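Local coordinates for ATP-dependent 6-phosphofructokinase isozyme 2 (Escherichia coli, PDB 3UMO), which catalyses the magnesium-dependent transfer of phosphate from ATP to fructose 6-phosphate, giving fructose 1,6-bisphosphate in the first committing step of glycolysis, at residues A[15-20]-A[28-33]; A[20-25]-A[95-100]; A[35-40]-A[71-76]; A[45-50]-A[292-297]; A[244-249]-A[286-291]. One frame throughout, in Å; residues are numbered along the deposited sequence. Where two conformers were deposited one is given.

Overall arrangement
The five contacts run from the lid of the subunit to its potassium site. Contacts 1 and 2 share Pro20 and lie about 9 Å apart between centres, in the lid sheet near the second subunit. Contact 3 uses the edge strand of the same sheet, with its centre about 19 Å from that of contact 1. It leads to contact 4, about 12 Å away between centres, through helix 40-50, which follows strand 34-38. Contacts 4 and 5 lie about 14 Å apart between centres and both supply carbonyl oxygens to one potassium ion. ATP molecules occur at both ends: one beside the 20-25 loop of contact 2, another beside Ser248 and Thr287 of contact 5.

Contact 1: A[15-20]-A[28-33]; sequences SATITP and LRCTAP
In the lid sheet of this ribokinase-family kinase, strand 12-19 is joined along Thr17 to Thr19 by the chain at Arg29 to Thr31, which leads from strand 27-29 toward strand 34-38. The two segments run 138° apart, roughly antiparallel. Threonine hydroxyls do much of the bonding. Thr31 N donates to Ile18 O at 2.9 Å. Thr31 OG1 sits between its own backbone N and carbonyl carbon (chi1 55°), and there accepts Ile18 N at 2.9 Å. Ile18 is thus gripped at both N and O by one residue. Thr17 OG1 donates to Thr31 O at 2.6 Å. One residue beyond Ile18, on the same face as Thr17, Thr19 OG1 donates to Arg29 O, from well above the carbonyl plane. The Cys30 side chain packs against both threonines: its SG is 3.9 Å from Thr19 CB, and its CB is the same distance from Thr17 CG2. Met108 of the second subunit packs on Thr17 and Cys30. Leu28 and Arg29 pair in parallel with a strand of that subunit, so the sheet crosses the interface. At the far end Pro33 CB lies against Ser15 CB at 3.6 Å, and Pro33 CA makes a C-H...O contact to Ala16 O.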
# COMPACT_ATOMS: atom_id res chain seq x y z
N SER A 15 17.38 -12.08 -6.73
CA SER A 15 18.00 -10.80 -6.45
C SER A 15 17.35 -10.22 -5.20
O SER A 15 16.13 -10.14 -5.12
CB SER A 15 17.80 -9.83 -7.61
OG SER A 15 18.55 -10.20 -8.74
N ALA A 16 18.16 -9.82 -4.23
CA ALA A 16 17.64 -9.11 -3.07
C ALA A 16 18.11 -7.67 -3.15
O ALA A 16 19.31 -7.39 -3.21
CB ALA A 16 18.13 -9.75 -1.78
N THR A 17 17.15 -6.75 -3.17
CA THR A 17 17.48 -5.33 -3.29
C THR A 17 16.77 -4.50 -2.23
O THR A 17 15.84 -4.97 -1.56
CB THR A 17 17.14 -4.80 -4.69
OG1 THR A 17 17.59 -3.45 -4.82
CG2 THR A 17 15.63 -4.86 -4.95
N ILE A 18 17.21 -3.25 -2.09
CA ILE A 18 16.69 -2.34 -1.08
C ILE A 18 16.22 -1.05 -1.75
O ILE A 18 16.85 -0.56 -2.69
CB ILE A 18 17.78 -2.01 -0.04
CG1 ILE A 18 18.23 -3.29 0.68
CG2 ILE A 18 17.28 -1.01 0.98
CD1 ILE A 18 19.51 -3.12 1.50
N THR A 19 15.10 -0.50 -1.27
CA THR A 19 14.61 0.78 -1.76
C THR A 19 13.98 1.55 -0.58
O THR A 19 13.52 0.93 0.38
CB THR A 19 13.62 0.58 -2.95
OG1 THR A 19 13.47 1.80 -3.69
CG2 THR A 19 12.26 0.09 -2.46
N PRO A 20 14.01 2.89 -0.61
CA PRO A 20 13.53 3.62 0.58
C PRO A 20 12.03 3.54 0.80
O PRO A 20 11.59 3.41 1.95
CB PRO A 20 13.94 5.07 0.29
CG PRO A 20 15.05 4.96 -0.70
CD PRO A 20 14.70 3.78 -1.56
N LEU A 28 11.18 3.20 -8.79
CA LEU A 28 11.74 2.95 -7.48
C LEU A 28 13.21 2.58 -7.65
O LEU A 28 13.53 1.53 -8.21
CB LEU A 28 10.96 1.84 -6.75
CG LEU A 28 9.46 2.11 -6.69
CD1 LEU A 28 8.71 0.92 -6.12
CD2 LEU A 28 9.17 3.38 -5.89
N ARG A 29 14.09 3.48 -7.20
CA ARG A 29 15.53 3.26 -7.30
C ARG A 29 15.93 2.20 -6.29
O ARG A 29 15.81 2.40 -5.07
CB ARG A 29 16.31 4.55 -7.05
CG ARG A 29 16.27 5.55 -8.20
CD ARG A 29 17.28 6.68 -8.00
NE ARG A 29 18.61 6.37 -8.55
CZ ARG A 29 19.70 6.17 -7.81
NH1 ARG A 29 19.64 6.26 -6.49
NH2 ARG A 29 20.86 5.89 -8.41
N CYS A 30 16.41 1.07 -6.80
CA CYS A 30 16.78 -0.06 -5.97
C CYS A 30 18.28 -0.23 -5.95
O CYS A 30 18.95 0.02 -6.96
CB CYS A 30 16.11 -1.32 -6.49
SG CYS A 30 14.33 -1.26 -6.32
N THR A 31 18.82 -0.66 -4.81
CA THR A 31 20.25 -0.89 -4.70
C THR A 31 20.72 -2.06 -5.56
O THR A 31 19.91 -2.91 -5.96
CB THR A 31 20.68 -1.14 -3.25
OG1 THR A 31 19.91 -2.23 -2.70
CG2 THR A 31 20.45 0.11 -2.41
N ALA A 32 22.02 -2.10 -5.85
CA ALA A 32 22.62 -3.20 -6.59
C ALA A 32 22.29 -4.49 -5.85
O ALA A 32 22.57 -4.61 -4.65
CB ALA A 32 24.12 -3.02 -6.69
N PRO A 33 21.67 -5.45 -6.54
CA PRO A 33 21.13 -6.62 -5.84
C PRO A 33 22.20 -7.56 -5.30
O PRO A 33 23.29 -7.69 -5.88
CB PRO A 33 20.32 -7.32 -6.93
CG PRO A 33 20.99 -6.93 -8.21
CD PRO A 33 21.45 -5.51 -8.00

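Contact 2: A[20-25]-A[95-100]; sequences PQIYPE and VHVEAS. With ATP (adenosine-5'-triphosphate), chain H.
Ile22 and Val97 meet with their side chains at about a right angle. Ile22 CG2 touches Val97 CG2 at 3.8 Å. Val97 turns CG1 anti to its backbone N (chi1 -174°), and this branch lies against Pro20 O and Gln21 CA. The Gln21 chain bends at chi2 and brings its amide back to the methyl of Ala99. NE2, CD and OE1 all lie 3.3 to 3.5 Å from Ala99 CB, while NE2 bonds to Ala99 O of the third subunit. One backbone bond joins the segments: Ala99 N to Pro20 O, 3.0 Å. Tyr104 of the second subunit packs on Ile22. Tyr23 instead meets a bound ATP. The adenine lies over one face of its ring, with ATP C5 3.4 Å above the ring plane, over its centre. Lys27 N of this chain and Lys189 NZ of the second subunit hydrogen-bond this ATP. This is the turn of the lid beside a subunit interface, consistent with the allosteric ATP site shared by dimer partners.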
# COMPACT_ATOMS: atom_id res chain seq x y z
N PRO A 20 14.01 2.89 -0.61
CA PRO A 20 13.53 3.62 0.58
C PRO A 20 12.03 3.54 0.80
O PRO A 20 11.59 3.41 1.95
CB PRO A 20 13.94 5.07 0.29
CG PRO A 20 15.05 4.96 -0.70
CD PRO A 20 14.70 3.78 -1.56
N GLN A 21 11.25 3.64 -0.26
CA GLN A 21 9.80 3.66 -0.13
C GLN A 21 9.18 2.79 -1.21
O GLN A 21 9.83 2.47 -2.21
CB GLN A 21 9.27 5.10 -0.26
CG GLN A 21 9.86 6.11 0.73
CD GLN A 21 9.15 6.12 2.07
OE1 GLN A 21 8.14 5.44 2.25
NE2 GLN A 21 9.69 6.88 3.03
N ILE A 22 7.94 2.37 -1.01
CA ILE A 22 7.22 1.68 -2.07
C ILE A 22 5.92 2.40 -2.40
O ILE A 22 5.11 2.72 -1.53
CB ILE A 22 7.00 0.17 -1.77
CG1 ILE A 22 6.33 -0.51 -2.96
CG2 ILE A 22 6.20 -0.02 -0.49
CD1 ILE A 22 6.45 -2.03 -2.93
N TYR A 23 5.77 2.69 -3.69
CA TYR A 23 4.60 3.37 -4.20
C TYR A 23 4.56 3.07 -5.69
O TYR A 23 5.58 2.70 -6.27
CB TYR A 23 4.68 4.87 -3.93
CG TYR A 23 5.98 5.52 -4.37
CD1 TYR A 23 6.19 5.90 -5.69
CD2 TYR A 23 6.99 5.78 -3.45
CE1 TYR A 23 7.38 6.50 -6.09
CE2 TYR A 23 8.18 6.38 -3.83
CZ TYR A 23 8.37 6.74 -5.15
OH TYR A 23 9.55 7.33 -5.52
N PRO A 24 3.38 3.22 -6.31
CA PRO A 24 3.27 2.89 -7.73
C PRO A 24 3.63 4.04 -8.64
O PRO A 24 3.90 5.16 -8.17
CB PRO A 24 1.78 2.56 -7.88
CG PRO A 24 1.11 3.46 -6.87
CD PRO A 24 2.07 3.52 -5.70
N GLU A 25 3.66 3.73 -9.93
CA GLU A 25 3.85 4.68 -11.03
C GLU A 25 5.29 5.14 -11.25
O GLU A 25 5.83 5.01 -12.35
CB GLU A 25 2.89 5.87 -10.91
CG GLU A 25 2.76 6.70 -12.19
CD GLU A 25 1.99 6.00 -13.30
OE1 GLU A 25 1.44 4.89 -13.06
OE2 GLU A 25 1.92 6.57 -14.42
N VAL A 95 12.37 -7.47 -2.41
CA VAL A 95 12.59 -6.05 -2.17
C VAL A 95 12.36 -5.68 -0.72
O VAL A 95 11.26 -5.86 -0.18
CB VAL A 95 11.64 -5.18 -3.03
CG1 VAL A 95 11.96 -3.70 -2.83
CG2 VAL A 95 11.74 -5.57 -4.49
N HIS A 96 13.39 -5.14 -0.07
CA HIS A 96 13.23 -4.61 1.28
C HIS A 96 12.93 -3.11 1.22
O HIS A 96 13.67 -2.36 0.58
CB HIS A 96 14.48 -4.84 2.11
CG HIS A 96 14.36 -4.35 3.51
ND1 HIS A 96 13.81 -5.11 4.52
CD2 HIS A 96 14.68 -3.16 4.07
CE1 HIS A 96 13.82 -4.41 5.65
NE2 HIS A 96 14.34 -3.22 5.39
N VAL A 97 11.86 -2.68 1.88
CA VAL A 97 11.52 -1.27 1.94
C VAL A 97 12.01 -0.67 3.27
O VAL A 97 11.54 -1.04 4.34
CB VAL A 97 10.01 -1.03 1.76
CG1 VAL A 97 9.73 0.46 1.69
CG2 VAL A 97 9.51 -1.72 0.49
N GLU A 98 12.97 0.25 3.18
CA GLU A 98 13.61 0.78 4.38
C GLU A 98 12.66 1.52 5.32
O GLU A 98 12.76 1.37 6.54
CB GLU A 98 14.80 1.69 4.03
CG GLU A 98 15.96 1.63 5.03
CD GLU A 98 16.92 0.49 4.75
OE1 GLU A 98 16.61 -0.67 5.11
OE2 GLU A 98 18.00 0.74 4.17
N ALA A 99 11.73 2.29 4.77
CA ALA A 99 10.85 3.11 5.61
C ALA A 99 9.89 2.30 6.50
O ALA A 99 9.54 2.72 7.60
CB ALA A 99 10.08 4.10 4.76
N SER A 100 9.48 1.13 6.02
CA SER A 100 8.49 0.32 6.73
C SER A 100 9.09 -0.95 7.32
O SER A 100 8.51 -1.56 8.23
CB SER A 100 7.37 -0.06 5.78
OG SER A 100 7.89 -0.81 4.70
PG ATP H . 12.78 10.42 -12.50
O1G ATP H . 12.24 10.88 -13.82
O2G ATP H . 13.98 9.51 -12.81
O3G ATP H . 13.23 11.58 -11.64
PB ATP H . 10.20 9.53 -11.78
O1B ATP H . 9.73 8.23 -11.00
O2B ATP H . 9.50 9.59 -13.15
O3B ATP H . 11.79 9.47 -11.80
PA ATP H . 9.51 10.90 -9.49
O1A ATP H . 10.47 10.00 -8.74
O2A ATP H . 9.65 12.36 -9.01
O3A ATP H . 9.79 10.81 -10.99
O5' ATP H . 8.00 10.39 -9.22
C5' ATP H . 7.08 10.33 -10.24
C4' ATP H . 5.77 9.82 -9.87
O4' ATP H . 5.96 8.83 -8.83
C3' ATP H . 4.97 10.88 -9.25
O3' ATP H . 4.14 11.45 -10.18
C2' ATP H . 4.20 10.22 -8.19
O2' ATP H . 3.03 9.76 -8.72
C1' ATP H . 5.04 9.07 -7.79
N9 ATP H . 5.76 9.31 -6.54
C8 ATP H . 7.00 9.81 -6.45
N7 ATP H . 7.34 9.88 -5.15
C5 ATP H . 6.31 9.42 -4.41
C6 ATP H . 6.12 9.26 -3.03
N6 ATP H . 7.20 9.65 -2.06
N1 ATP H . 4.94 8.76 -2.60
C2 ATP H . 3.98 8.42 -3.48
N3 ATP H . 4.14 8.55 -4.80
C4 ATP H . 5.29 9.05 -5.29

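Contact 3: A[35-40]-A[71-76]; sequences FEPGGG and SLLADE
Pro37 is the bump of this contact. Its ring fits between Leu72 and Leu73 on helix 63-75; the 71-75 part crosses strand residues 35-38 at -90°, axes 8.3 Å apart. Pro37 CG meets Leu72 CB at 3.9 Å, and the two side chains run obliquely to each other. Leu73 passes the ring in the opposite direction, with CD2 3.8 Å from Pro37 CG. Leu72 reaches further along the strand. Its CD1 lies 3.6 Å from Phe35 O and also near Glu36 CA, so the methyl rests on the backbone just before the proline. Pro37 CD has Glu76 OE2 nearby, while Glu76 OE1 makes a salt bridge to Arg46 NE. An alanine at Pro37 would lack CG and CD, and would probably leave a gap between the two leucines. The ring of Phe35 leads away from residues 71-76. It meets the ring of His68, one turn earlier on the same helix, at about 90° and that of Trp88 of the second subunit at about 50°. Pro37 and Leu73 also touch Ile42 and Arg46 of helix 40-50, so strand 34-38 is packed against both helices, while strand 12-19 flanks it in the sheet.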
# COMPACT_ATOMS: atom_id res chain seq x y z
N PHE A 35 22.80 -11.44 -4.88
CA PHE A 35 22.23 -12.65 -5.46
C PHE A 35 22.26 -13.81 -4.49
O PHE A 35 23.20 -13.96 -3.71
CB PHE A 35 22.95 -13.02 -6.76
CG PHE A 35 22.89 -11.94 -7.81
CD1 PHE A 35 21.70 -11.65 -8.44
CD2 PHE A 35 24.02 -11.21 -8.14
CE1 PHE A 35 21.62 -10.65 -9.40
CE2 PHE A 35 23.95 -10.21 -9.11
CZ PHE A 35 22.75 -9.93 -9.74
N GLU A 36 21.22 -14.63 -4.52
CA GLU A 36 21.15 -15.80 -3.66
C GLU A 36 20.47 -16.95 -4.39
O GLU A 36 19.67 -16.72 -5.31
CB GLU A 36 20.40 -15.47 -2.36
CG GLU A 36 18.89 -15.41 -2.52
CD GLU A 36 18.21 -14.63 -1.40
OE1 GLU A 36 18.92 -13.94 -0.63
OE2 GLU A 36 16.97 -14.69 -1.30
N PRO A 37 20.80 -18.19 -4.00
CA PRO A 37 20.16 -19.36 -4.59
C PRO A 37 18.67 -19.41 -4.26
O PRO A 37 18.27 -19.12 -3.13
CB PRO A 37 20.89 -20.53 -3.94
CG PRO A 37 22.21 -19.98 -3.53
CD PRO A 37 21.90 -18.57 -3.09
N GLY A 38 17.86 -19.77 -5.24
CA GLY A 38 16.44 -19.88 -5.02
C GLY A 38 15.93 -21.23 -5.50
O GLY A 38 16.56 -21.87 -6.34
N GLY A 39 14.80 -21.65 -4.95
CA GLY A 39 14.21 -22.91 -5.36
C GLY A 39 14.02 -23.83 -4.18
O GLY A 39 14.84 -23.84 -3.26
N GLY A 40 12.94 -24.61 -4.22
CA GLY A 40 12.55 -25.46 -3.11
C GLY A 40 13.62 -26.44 -2.68
O GLY A 40 14.13 -26.36 -1.56
N SER A 71 27.82 -21.31 -8.64
CA SER A 71 28.95 -20.75 -7.91
C SER A 71 28.59 -20.38 -6.47
O SER A 71 29.40 -20.55 -5.56
CB SER A 71 29.50 -19.53 -8.64
OG SER A 71 30.46 -18.85 -7.85
N LEU A 72 27.38 -19.86 -6.28
CA LEU A 72 26.92 -19.49 -4.95
C LEU A 72 26.81 -20.72 -4.06
O LEU A 72 27.17 -20.67 -2.88
CB LEU A 72 25.57 -18.77 -5.02
CG LEU A 72 25.62 -17.33 -5.54
CD1 LEU A 72 24.22 -16.77 -5.68
CD2 LEU A 72 26.47 -16.45 -4.62
N LEU A 73 26.32 -21.82 -4.63
CA LEU A 73 26.16 -23.05 -3.86
C LEU A 73 27.52 -23.66 -3.52
O LEU A 73 27.69 -24.24 -2.45
CB LEU A 73 25.28 -24.05 -4.62
CG LEU A 73 23.81 -23.61 -4.67
CD1 LEU A 73 23.00 -24.47 -5.64
CD2 LEU A 73 23.20 -23.65 -3.27
N ALA A 74 28.47 -23.52 -4.44
CA ALA A 74 29.83 -24.00 -4.21
C ALA A 74 30.44 -23.26 -3.02
O ALA A 74 31.09 -23.86 -2.17
CB ALA A 74 30.69 -23.81 -5.45
N ASP A 75 30.22 -21.94 -2.99
CA ASP A 75 30.72 -21.11 -1.90
C ASP A 75 30.06 -21.46 -0.57
O ASP A 75 30.64 -21.23 0.50
CB ASP A 75 30.50 -19.62 -2.23
CG ASP A 75 31.38 -19.14 -3.38
OD1 ASP A 75 32.34 -19.86 -3.75
OD2 ASP A 75 31.11 -18.04 -3.91
N GLU A 76 28.86 -22.02 -0.63
CA GLU A 76 28.14 -22.43 0.57
C GLU A 76 28.41 -23.89 0.90
O GLU A 76 27.84 -24.44 1.85
CB GLU A 76 26.64 -22.19 0.40
CG GLU A 76 26.28 -20.72 0.28
CD GLU A 76 24.79 -20.48 0.23
OE1 GLU A 76 24.02 -21.47 0.17
OE2 GLU A 76 24.38 -19.30 0.25

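Contact 4: A[45-50]-A[292-297]; sequences ARAIAH and TRLCSH. With K (potassium ion), chain F.
Ala47 and Leu294 bring the end of helix 40-50 beside the irregular chain 292-297, with their CA atoms 6.2 Å apart. At His50 and Ser296 the CA atoms are 5.8 Å apart. Leu294 CD1 lies 3.7 Å from Arg46 CB and equally near Ala47 N. Cys295 follows with SG 4.1 Å from Ala47 CB. Just before them, Arg293 O binds the potassium ion at 2.9 Å, with carbonyl oxygens of Ser250, Val252, Ala286, Asn289 and Gly291. This is the monovalent cation site of the ribokinase family; the chain leaving it at Leu294 packs on helix 40-50, which starts at the substrate-binding glycines. His50 CG lies anti to its carbonyl carbon (chi1 -69°), which swings the ring edge to Cys295 O, near the ring plane and 3.1 Å from His50 CD2. A water takes Leu294 N at 2.8 Å and makes a weak bond to His50 NE2. Another water accepts from His297 N and donates weakly to His50 O, which His297 CB touches at 3.4 Å.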
# COMPACT_ATOMS: atom_id res chain seq x y z
N ALA A 45 18.34 -28.23 0.61
CA ALA A 45 19.75 -28.63 0.71
C ALA A 45 20.57 -27.63 1.54
O ALA A 45 21.45 -28.03 2.32
CB ALA A 45 20.36 -28.79 -0.68
N ARG A 46 20.29 -26.34 1.38
CA ARG A 46 20.98 -25.32 2.16
C ARG A 46 20.63 -25.42 3.64
O ARG A 46 21.51 -25.31 4.51
CB ARG A 46 20.67 -23.93 1.61
CG ARG A 46 21.15 -23.71 0.18
CD ARG A 46 20.68 -22.37 -0.37
NE ARG A 46 21.40 -21.25 0.23
CZ ARG A 46 20.82 -20.12 0.63
NH1 ARG A 46 19.51 -19.97 0.52
NH2 ARG A 46 21.56 -19.15 1.16
N ALA A 47 19.36 -25.65 3.94
CA ALA A 47 18.91 -25.81 5.33
C ALA A 47 19.58 -27.01 5.97
O ALA A 47 19.99 -26.98 7.13
CB ALA A 47 17.39 -25.95 5.40
N ILE A 48 19.70 -28.08 5.19
CA ILE A 48 20.33 -29.29 5.69
C ILE A 48 21.79 -29.02 6.05
O ILE A 48 22.27 -29.47 7.09
CB ILE A 48 20.19 -30.46 4.69
CG1 ILE A 48 18.77 -31.03 4.78
CG2 ILE A 48 21.24 -31.53 4.96
CD1 ILE A 48 18.41 -32.02 3.67
N ALA A 49 22.48 -28.26 5.21
CA ALA A 49 23.85 -27.85 5.51
C ALA A 49 23.92 -27.06 6.82
O ALA A 49 24.80 -27.31 7.66
CB ALA A 49 24.43 -27.04 4.36
N HIS A 50 23.01 -26.11 7.01
CA HIS A 50 22.98 -25.32 8.24
C HIS A 50 22.80 -26.21 9.46
O HIS A 50 23.37 -25.94 10.53
CB HIS A 50 21.84 -24.29 8.22
CG HIS A 50 22.05 -23.18 7.24
ND1 HIS A 50 23.08 -23.18 6.33
CD2 HIS A 50 21.37 -22.03 7.04
CE1 HIS A 50 23.02 -22.08 5.60
NE2 HIS A 50 21.99 -21.36 6.01
N THR A 292 15.55 -13.59 3.83
CA THR A 292 15.45 -14.94 3.28
C THR A 292 16.31 -15.98 3.99
O THR A 292 16.31 -17.15 3.61
CB THR A 292 15.84 -14.94 1.79
OG1 THR A 292 17.19 -14.48 1.65
CG2 THR A 292 14.91 -14.04 0.99
N ARG A 293 17.03 -15.56 5.03
CA ARG A 293 17.91 -16.46 5.76
C ARG A 293 17.14 -17.63 6.33
O ARG A 293 16.06 -17.47 6.90
CB ARG A 293 18.61 -15.70 6.88
CG ARG A 293 19.36 -14.46 6.41
CD ARG A 293 19.80 -13.60 7.58
NE ARG A 293 20.63 -14.33 8.53
CZ ARG A 293 20.77 -14.00 9.81
NH1 ARG A 293 20.14 -12.94 10.30
NH2 ARG A 293 21.55 -14.73 10.60
N LEU A 294 17.70 -18.82 6.16
CA LEU A 294 17.06 -20.04 6.65
C LEU A 294 17.39 -20.26 8.11
O LEU A 294 17.95 -19.40 8.78
CB LEU A 294 17.51 -21.24 5.81
CG LEU A 294 17.40 -21.03 4.30
CD1 LEU A 294 18.08 -22.17 3.55
CD2 LEU A 294 15.95 -20.90 3.88
N CYS A 295 17.02 -21.43 8.61
CA CYS A 295 17.25 -21.80 10.00
C CYS A 295 18.74 -21.90 10.35
O CYS A 295 19.55 -22.35 9.53
CB CYS A 295 16.59 -23.15 10.29
SG CYS A 295 17.19 -24.50 9.22
N SER A 296 19.11 -21.49 11.56
CA SER A 296 20.46 -21.71 12.06
C SER A 296 20.46 -22.92 12.99
O SER A 296 19.45 -23.22 13.62
CB SER A 296 20.97 -20.48 12.82
OG SER A 296 20.30 -20.35 14.06
N HIS A 297 21.60 -23.60 13.07
CA HIS A 297 21.72 -24.77 13.93
C HIS A 297 21.37 -24.49 15.39
O HIS A 297 20.62 -25.24 16.02
CB HIS A 297 23.13 -25.37 13.85
CG HIS A 297 23.36 -26.50 14.81
ND1 HIS A 297 23.70 -26.30 16.13
CD2 HIS A 297 23.29 -27.84 14.63
CE1 HIS A 297 23.84 -27.47 16.73
NE2 HIS A 297 23.59 -28.42 15.84
K K F . 13.78 -15.75 7.46
O HOH W 1 23.70 -22.65 11.22
O HOH W 2 20.18 -18.80 4.81

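Contact 5: A[244-249]-A[286-291]; sequences PPVKSQ and ATLNQG. With K (potassium ion), chain F; ATP (adenosine-5'-triphosphate), chain E.
Val246, just past the inverse gamma turn centred on Pro245, touches Leu288: CG1 and CD2 are 3.8 Å apart, and the side chains cross at about a right angle. A water donates to both Val246 O and Thr287 OG1. At Lys247 the carbonyl O also lies near Leu288 CD2. Ser248 comes next, with OG 3.4 Å from Thr287 CB; its CB lies 3.9 Å from N6 of a bound ATP. Gln249 N gives the bond across the contact, 2.7 Å to Thr287 O. Gln249 CG, anti to its carbonyl carbon (chi1 -66°), lies 3.4 Å from Leu288 O. Thr287 itself faces the nucleotide: CG2 is 3.7 Å from ATP C4, while OG1 bonds to Ser284 O. A valine in place of Thr287 would probably leave the Ser284 carbonyl and the bridging water without that hydroxyl. The type I turn from Ala286 to Asn289 also serves the cation. Ala286 O and Asn289 O bind the potassium ion, as does Gly291 O at 2.8 Å. Ser250, Val252 and Arg293 complete the shell. Thr287 thus touches the adenine from the same turn whose carbonyls hold potassium, which is consistent with the cation influencing the ATP pocket.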
# COMPACT_ATOMS: atom_id res chain seq x y z
N PRO A 244 7.20 -22.50 20.25
CA PRO A 244 7.12 -21.63 21.42
C PRO A 244 6.70 -20.22 21.02
O PRO A 244 6.83 -19.86 19.84
CB PRO A 244 8.57 -21.63 21.95
CG PRO A 244 9.41 -22.04 20.80
CD PRO A 244 8.57 -22.98 19.99
N PRO A 245 6.17 -19.45 21.98
CA PRO A 245 5.65 -18.11 21.69
C PRO A 245 6.75 -17.07 21.56
O PRO A 245 6.96 -16.27 22.48
CB PRO A 245 4.75 -17.81 22.89
CG PRO A 245 5.32 -18.63 24.01
CD PRO A 245 5.92 -19.86 23.38
N VAL A 246 7.45 -17.12 20.44
CA VAL A 246 8.49 -16.15 20.11
C VAL A 246 8.10 -15.44 18.82
O VAL A 246 7.58 -16.07 17.90
CB VAL A 246 9.86 -16.83 19.93
CG1 VAL A 246 10.94 -15.80 19.62
CG2 VAL A 246 10.21 -17.63 21.17
N LYS A 247 8.34 -14.14 18.76
CA LYS A 247 7.93 -13.33 17.62
C LYS A 247 8.71 -13.65 16.35
O LYS A 247 9.94 -13.68 16.34
CB LYS A 247 8.07 -11.84 17.94
CG LYS A 247 7.53 -10.91 16.86
CD LYS A 247 7.88 -9.46 17.17
CE LYS A 247 8.89 -8.92 16.17
NZ LYS A 247 9.68 -7.79 16.72
N SER A 248 7.98 -13.86 15.26
CA SER A 248 8.60 -14.09 13.96
C SER A 248 9.12 -12.76 13.42
O SER A 248 8.42 -11.75 13.47
CB SER A 248 7.59 -14.70 12.99
OG SER A 248 8.03 -14.59 11.65
N GLN A 249 10.37 -12.75 12.95
CA GLN A 249 10.95 -11.58 12.31
C GLN A 249 10.64 -11.57 10.81
O GLN A 249 10.36 -10.53 10.21
CB GLN A 249 12.45 -11.53 12.55
CG GLN A 249 12.84 -11.33 14.01
CD GLN A 249 12.40 -9.99 14.56
OE1 GLN A 249 11.98 -9.88 15.71
NE2 GLN A 249 12.50 -8.95 13.73
N ALA A 286 13.83 -20.59 11.41
CA ALA A 286 13.98 -19.78 10.20
C ALA A 286 13.32 -18.41 10.36
O ALA A 286 13.84 -17.42 9.86
CB ALA A 286 13.42 -20.51 9.00
N THR A 287 12.18 -18.37 11.04
CA THR A 287 11.43 -17.13 11.18
C THR A 287 12.12 -16.11 12.08
O THR A 287 11.72 -14.94 12.11
CB THR A 287 10.00 -17.37 11.69
OG1 THR A 287 10.04 -17.66 13.09
CG2 THR A 287 9.35 -18.51 10.95
N LEU A 288 13.13 -16.54 12.82
CA LEU A 288 13.83 -15.63 13.73
C LEU A 288 14.84 -14.73 13.02
O LEU A 288 15.23 -13.69 13.54
CB LEU A 288 14.55 -16.42 14.83
CG LEU A 288 13.64 -17.33 15.63
CD1 LEU A 288 14.45 -18.12 16.65
CD2 LEU A 288 12.55 -16.50 16.30
N ASN A 289 15.24 -15.16 11.83
CA ASN A 289 16.21 -14.45 11.01
C ASN A 289 15.54 -13.57 9.97
O ASN A 289 14.52 -13.94 9.39
CB ASN A 289 17.14 -15.44 10.31
CG ASN A 289 17.93 -16.29 11.27
OD1 ASN A 289 18.22 -15.87 12.39
ND2 ASN A 289 18.27 -17.50 10.85
N GLN A 290 16.11 -12.39 9.75
CA GLN A 290 15.54 -11.43 8.82
C GLN A 290 15.69 -11.87 7.38
O GLN A 290 16.59 -12.63 7.04
CB GLN A 290 16.19 -10.05 9.02
N GLY A 291 14.79 -11.38 6.53
CA GLY A 291 14.86 -11.67 5.11
C GLY A 291 14.74 -13.15 4.78
O GLY A 291 13.94 -13.87 5.37
K K F . 13.78 -15.75 7.46
PG ATP E . 6.83 -21.53 2.87
O1G ATP E . 7.03 -22.51 1.76
O2G ATP E . 8.23 -21.02 3.20
O3G ATP E . 5.91 -20.41 2.51
PB ATP E . 5.05 -23.17 4.17
O1B ATP E . 3.78 -22.33 3.84
O2B ATP E . 5.22 -24.42 3.28
O3B ATP E . 6.37 -22.27 4.16
PA ATP E . 4.59 -23.04 7.00
O1A ATP E . 4.12 -21.64 6.79
O2A ATP E . 3.58 -23.92 7.76
O3A ATP E . 4.96 -23.72 5.65
O5' ATP E . 5.99 -22.97 7.79
C5' ATP E . 6.57 -24.13 8.27
C4' ATP E . 6.96 -24.15 9.68
O4' ATP E . 7.66 -22.92 9.96
C3' ATP E . 5.80 -24.10 10.59
O3' ATP E . 5.28 -25.36 10.81
C2' ATP E . 6.37 -23.48 11.80
O2' ATP E . 7.15 -24.38 12.47
C1' ATP E . 7.25 -22.44 11.22
N9 ATP E . 6.55 -21.17 11.07
C8 ATP E . 6.00 -20.69 9.94
N7 ATP E . 5.45 -19.49 10.22
C5 ATP E . 5.66 -19.20 11.52
C6 ATP E . 5.33 -18.12 12.34
N6 ATP E . 4.57 -16.94 11.81
N1 ATP E . 5.69 -18.16 13.64
C2 ATP E . 6.36 -19.21 14.14
N3 ATP E . 6.70 -20.26 13.38
C4 ATP E . 6.36 -20.28 12.07
O HOH W 3 8.69 -17.45 15.76